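Local atomic coordinates of OLD nuclease (Thermus scotoductus, PDB entry 6P74), a protein that degrades linear and supercoiled double-stranded DNA from 5' to 3' as a metal-dependent exonuclease and also hydrolyses ATP, a reaction stimulated by DNA. Residues L23-K34 and R319-K328. Sequence-based numbering, arbitrary orientation.
With SO4 (sulfate ion), chain D; SO4 (sulfate ion), chain H.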
loop_
_atom_site.group_PDB
_atom_site.type_symbol
_atom_site.label_atom_id
_atom_site.label_comp_id
_atom_site.label_asym_id
_atom_site.label_seq_id
_atom_site.Cartn_x
_atom_site.Cartn_y
_atom_site.Cartn_z
ATOM N N LEU A 23 -2.502 -22.906 13.198
ATOM C CA LEU A 23 -2.503 -22.664 11.769
ATOM C C LEU A 23 -3.821 -21.978 11.459
ATOM O O LEU A 23 -4.886 -22.504 11.804
ATOM C CB LEU A 23 -2.377 -23.972 10.993
ATOM C CG LEU A 23 -1.893 -23.896 9.559
ATOM C CD1 LEU A 23 -0.471 -23.396 9.557
ATOM C CD2 LEU A 23 -1.967 -25.271 8.948
ATOM N N THR A 24 -3.751 -20.796 10.846
ATOM C CA THR A 24 -4.939 -20.054 10.440
ATOM C C THR A 24 -4.809 -19.783 8.946
ATOM O O THR A 24 -3.898 -19.065 8.521
ATOM C CB THR A 24 -5.096 -18.762 11.240
ATOM O OG1 THR A 24 -4.952 -19.031 12.646
ATOM C CG2 THR A 24 -6.457 -18.169 10.995
ATOM N N ALA A 25 -5.705 -20.382 8.146
ATOM C CA ALA A 25 -5.669 -20.290 6.690
ATOM C C ALA A 25 -6.844 -19.425 6.273
ATOM O O ALA A 25 -8.005 -19.819 6.447
ATOM C CB ALA A 25 -5.751 -21.667 6.029
ATOM N N ILE A 26 -6.546 -18.259 5.715
ATOM C CA ILE A 26 -7.547 -17.243 5.421
ATOM C C ILE A 26 -7.764 -17.209 3.916
ATOM O O ILE A 26 -6.826 -16.935 3.159
ATOM C CB ILE A 26 -7.109 -15.874 5.947
ATOM C CG1 ILE A 26 -6.707 -15.992 7.430
ATOM C CG2 ILE A 26 -8.180 -14.859 5.671
ATOM C CD1 ILE A 26 -6.454 -14.657 8.117
ATOM N N VAL A 27 -8.995 -17.489 3.479
ATOM C CA VAL A 27 -9.332 -17.555 2.061
ATOM C C VAL A 27 -10.542 -16.672 1.781
ATOM O O VAL A 27 -11.299 -16.304 2.683
ATOM C CB VAL A 27 -9.620 -18.992 1.597
ATOM C CG1 VAL A 27 -8.609 -19.946 2.180
ATOM C CG2 VAL A 27 -11.026 -19.383 2.004
ATOM N N GLY A 28 -10.725 -16.351 0.505
ATOM C CA GLY A 28 -11.802 -15.495 0.068
ATOM C C GLY A 28 -11.368 -14.675 -1.127
ATOM O O GLY A 28 -10.184 -14.639 -1.472
ATOM N N PRO A 29 -12.307 -13.997 -1.784
ATOM C CA PRO A 29 -11.968 -13.242 -3.000
ATOM C C PRO A 29 -11.142 -11.992 -2.710
ATOM O O PRO A 29 -11.029 -11.500 -1.581
ATOM C CB PRO A 29 -13.334 -12.875 -3.581
ATOM C CG PRO A 29 -14.280 -13.881 -2.982
ATOM C CD PRO A 29 -13.759 -14.069 -1.581
ATOM N N ASN A 30 -10.579 -11.461 -3.797
ATOM C CA ASN A 30 -9.644 -10.344 -3.734
ATOM C C ASN A 30 -10.360 -9.031 -3.441
ATOM O O ASN A 30 -11.324 -8.664 -4.127
ATOM C CB ASN A 30 -8.872 -10.234 -5.051
ATOM C CG ASN A 30 -7.882 -11.362 -5.234
ATOM O OD1 ASN A 30 -7.435 -11.967 -4.256
ATOM N ND2 ASN A 30 -7.528 -11.644 -6.474
ATOM N N GLY A 31 -9.857 -8.304 -2.441
ATOM C CA GLY A 31 -10.463 -7.066 -2.004
ATOM C C GLY A 31 -11.585 -7.243 -1.013
ATOM O O GLY A 31 -12.130 -6.242 -0.525
ATOM N N ALA A 32 -11.941 -8.485 -0.699
ATOM C CA ALA A 32 -13.054 -8.800 0.176
ATOM C C ALA A 32 -12.671 -8.816 1.653
ATOM O O ALA A 32 -13.516 -9.175 2.479
ATOM C CB ALA A 32 -13.665 -10.153 -0.227
ATOM N N GLY A 33 -11.427 -8.458 2.009
ATOM C CA GLY A 33 -11.010 -8.292 3.398
ATOM C C GLY A 33 -9.817 -9.135 3.830
ATOM O O GLY A 33 -9.218 -8.857 4.887
ATOM N N LYS A 34 -9.474 -10.165 3.055
ATOM C CA LYS A 34 -8.385 -11.108 3.314
ATOM C C LYS A 34 -7.098 -10.422 3.781
ATOM O O LYS A 34 -6.618 -10.650 4.898
ATOM C CB LYS A 34 -8.127 -11.897 2.017
ATOM C CG LYS A 34 -7.447 -13.238 2.166
ATOM C CD LYS A 34 -7.877 -14.225 1.028
ATOM C CE LYS A 34 -7.255 -13.921 -0.336
ATOM N NZ LYS A 34 -8.001 -12.899 -1.136
ATOM N N ARG A 319 -8.336 -30.054 7.276
ATOM C CA ARG A 319 -7.936 -29.255 8.421
ATOM C C ARG A 319 -8.990 -28.152 8.279
ATOM O O ARG A 319 -8.821 -27.200 7.511
ATOM C CB ARG A 319 -6.499 -28.770 8.203
ATOM C CG ARG A 319 -5.726 -28.445 9.446
ATOM C CD ARG A 319 -4.276 -28.151 9.080
ATOM N NE ARG A 319 -3.425 -29.341 9.049
ATOM C CZ ARG A 319 -2.594 -29.673 10.038
ATOM N NH1 ARG A 319 -2.501 -28.899 11.120
ATOM N NH2 ARG A 319 -1.845 -30.764 9.940
ATOM N N PHE A 320 -10.097 -28.283 9.011
ATOM C CA PHE A 320 -11.236 -27.401 8.776
ATOM C C PHE A 320 -11.122 -26.414 9.935
ATOM O O PHE A 320 -11.610 -25.286 9.810
ATOM C CB PHE A 320 -12.633 -28.043 8.745
ATOM C CG PHE A 320 -12.898 -28.972 9.887
ATOM C CD1 PHE A 320 -13.210 -28.477 11.144
ATOM C CD2 PHE A 320 -12.863 -30.352 9.701
ATOM C CE1 PHE A 320 -13.461 -29.342 12.210
ATOM C CE2 PHE A 320 -13.108 -31.229 10.758
ATOM C CZ PHE A 320 -13.410 -30.725 12.012
ATOM N N GLU A 321 -10.463 -26.787 11.038
ATOM C CA GLU A 321 -10.303 -25.829 12.126
ATOM C C GLU A 321 -9.512 -24.608 11.680
ATOM O O GLU A 321 -9.723 -23.511 12.206
ATOM C CB GLU A 321 -9.615 -26.477 13.339
ATOM C CG GLU A 321 -10.371 -27.670 13.938
ATOM C CD GLU A 321 -10.050 -28.985 13.237
ATOM O OE1 GLU A 321 -9.500 -28.960 12.109
ATOM O OE2 GLU A 321 -10.344 -30.051 13.817
ATOM N N ALA A 322 -8.594 -24.778 10.723
ATOM C CA ALA A 322 -7.742 -23.668 10.292
ATOM C C ALA A 322 -8.482 -22.642 9.438
ATOM O O ALA A 322 -8.040 -21.490 9.353
ATOM C CB ALA A 322 -6.549 -24.195 9.507
ATOM N N LEU A 323 -9.617 -23.021 8.855
ATOM C CA LEU A 323 -10.222 -22.261 7.777
ATOM C C LEU A 323 -10.948 -21.027 8.274
ATOM O O LEU A 323 -11.731 -21.088 9.232
ATOM C CB LEU A 323 -11.185 -23.151 6.998
ATOM C CG LEU A 323 -10.466 -24.230 6.181
ATOM C CD1 LEU A 323 -11.451 -25.173 5.501
ATOM C CD2 LEU A 323 -9.496 -23.595 5.174
ATOM N N ARG A 324 -10.672 -19.906 7.611
ATOM C CA ARG A 324 -11.421 -18.666 7.749
ATOM C C ARG A 324 -11.732 -18.184 6.347
ATOM O O ARG A 324 -10.806 -17.956 5.556
ATOM C CB ARG A 324 -10.621 -17.580 8.495
ATOM C CG ARG A 324 -9.921 -18.015 9.765
ATOM C CD ARG A 324 -10.917 -18.287 10.870
ATOM N NE ARG A 324 -10.202 -18.619 12.091
ATOM C CZ ARG A 324 -9.888 -19.853 12.458
ATOM N NH1 ARG A 324 -10.257 -20.891 11.702
ATOM N NH2 ARG A 324 -9.211 -20.041 13.578
ATOM N N LEU A 325 -13.012 -17.997 6.040
ATOM C CA LEU A 325 -13.428 -17.548 4.709
ATOM C C LEU A 325 -13.985 -16.132 4.804
ATOM O O LEU A 325 -14.894 -15.867 5.599
ATOM C CB LEU A 325 -14.441 -18.528 4.103
ATOM C CG LEU A 325 -15.181 -18.201 2.802
ATOM C CD1 LEU A 325 -14.244 -17.866 1.678
ATOM C CD2 LEU A 325 -16.032 -19.397 2.410
ATOM N N VAL A 326 -13.422 -15.222 4.010
ATOM C CA VAL A 326 -13.669 -13.784 4.123
ATOM C C VAL A 326 -14.294 -13.296 2.822
ATOM O O VAL A 326 -13.761 -13.562 1.739
ATOM C CB VAL A 326 -12.373 -13.002 4.424
ATOM C CG1 VAL A 326 -12.639 -11.479 4.506
ATOM C CG2 VAL A 326 -11.736 -13.478 5.709
ATOM N N ARG A 327 -15.415 -12.581 2.922
ATOM C CA ARG A 327 -16.042 -12.053 1.716
ATOM C C ARG A 327 -17.042 -10.965 2.082
ATOM O O ARG A 327 -17.424 -10.812 3.249
ATOM C CB ARG A 327 -16.710 -13.168 0.906
ATOM C CG ARG A 327 -18.022 -13.599 1.420
ATOM C CD ARG A 327 -18.353 -14.948 0.863
ATOM N NE ARG A 327 -18.766 -15.797 1.964
ATOM C CZ ARG A 327 -19.030 -17.090 1.877
ATOM N NH1 ARG A 327 -18.930 -17.735 0.716
ATOM N NH2 ARG A 327 -19.389 -17.724 2.979
ATOM N N LYS A 328 -17.429 -10.184 1.068
ATOM C CA LYS A 328 -18.386 -9.099 1.240
ATOM C C LYS A 328 -19.791 -9.608 0.943
ATOM O O LYS A 328 -20.006 -10.328 -0.035
ATOM C CB LYS A 328 -18.041 -7.914 0.330
ATOM C CG LYS A 328 -16.709 -7.228 0.661
ATOM C CD LYS A 328 -16.465 -5.922 -0.138
ATOM C CE LYS A 328 -15.118 -5.258 0.265
ATOM N NZ LYS A 328 -14.919 -3.846 -0.192
HETATM S S SO4 D . -7.828 -8.205 0.290
HETATM O O1 SO4 D . -9.227 -8.518 0.552
HETATM O O2 SO4 D . -7.000 -9.314 0.746
HETATM O O3 SO4 D . -7.630 -8.023 -1.141
HETATM O O4 SO4 D . -7.456 -6.982 0.993
HETATM S S SO4 H . -17.588 -11.547 -2.823
HETATM O O1 SO4 H . -18.905 -12.172 -2.760
HETATM O O2 SO4 H . -16.630 -12.444 -2.194
HETATM O O3 SO4 H . -17.194 -11.306 -4.210
HETATM O O4 SO4 H . -17.612 -10.283 -2.096
#
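Ala25 and Val27 of strand 23-27 bond to strand 323-328 and to Ala322 just before it, four backbone hydrogen bonds that set the register of a parallel pair in the ATPase core. Ala25 N donates to Ala322 O and Arg324 N to Ala25 O; Val27 N then reaches Arg324 O at 2.8 Å, almost straight (171°), and Val326 N closes the ladder on Val27 O at 2.7 Å. Arg324, its chain bent at chi2 (-71°), swings its guanidinium back along its own segment, where NH1 donates to the carbonyls of Glu321 and Leu323, both oxygens lying in the guanidinium plane. NE bonds Pro19 O, and Thr24 CG2 lies over one face of the group, whose orientation these bonds fix.

Packing follows on both sides of the sheet. Val27 CG2 meets Leu325 CD1 at 3.6 Å on the side of Ala25, while Ile26 CG2 touches Val326 CG2 at 3.8 Å on the other. Anti to its backbone N (chi1 179°), Val326 CG1 lies 3.2 Å from Ala32 O, in the loop after strand 23-27, and Ala32 CB rests on Arg327 CA.

That loop is the P-loop: Gly31 N and Gly33 N bond two oxygens of one sulfate, and Lys34 NZ grips Gly28 O at 2.8 Å. Strand 323-328 therefore flanks both the central strand 23-27 and the loop it leads into, whose amides hold the sulfate much as they would probably hold an ATP phosphate.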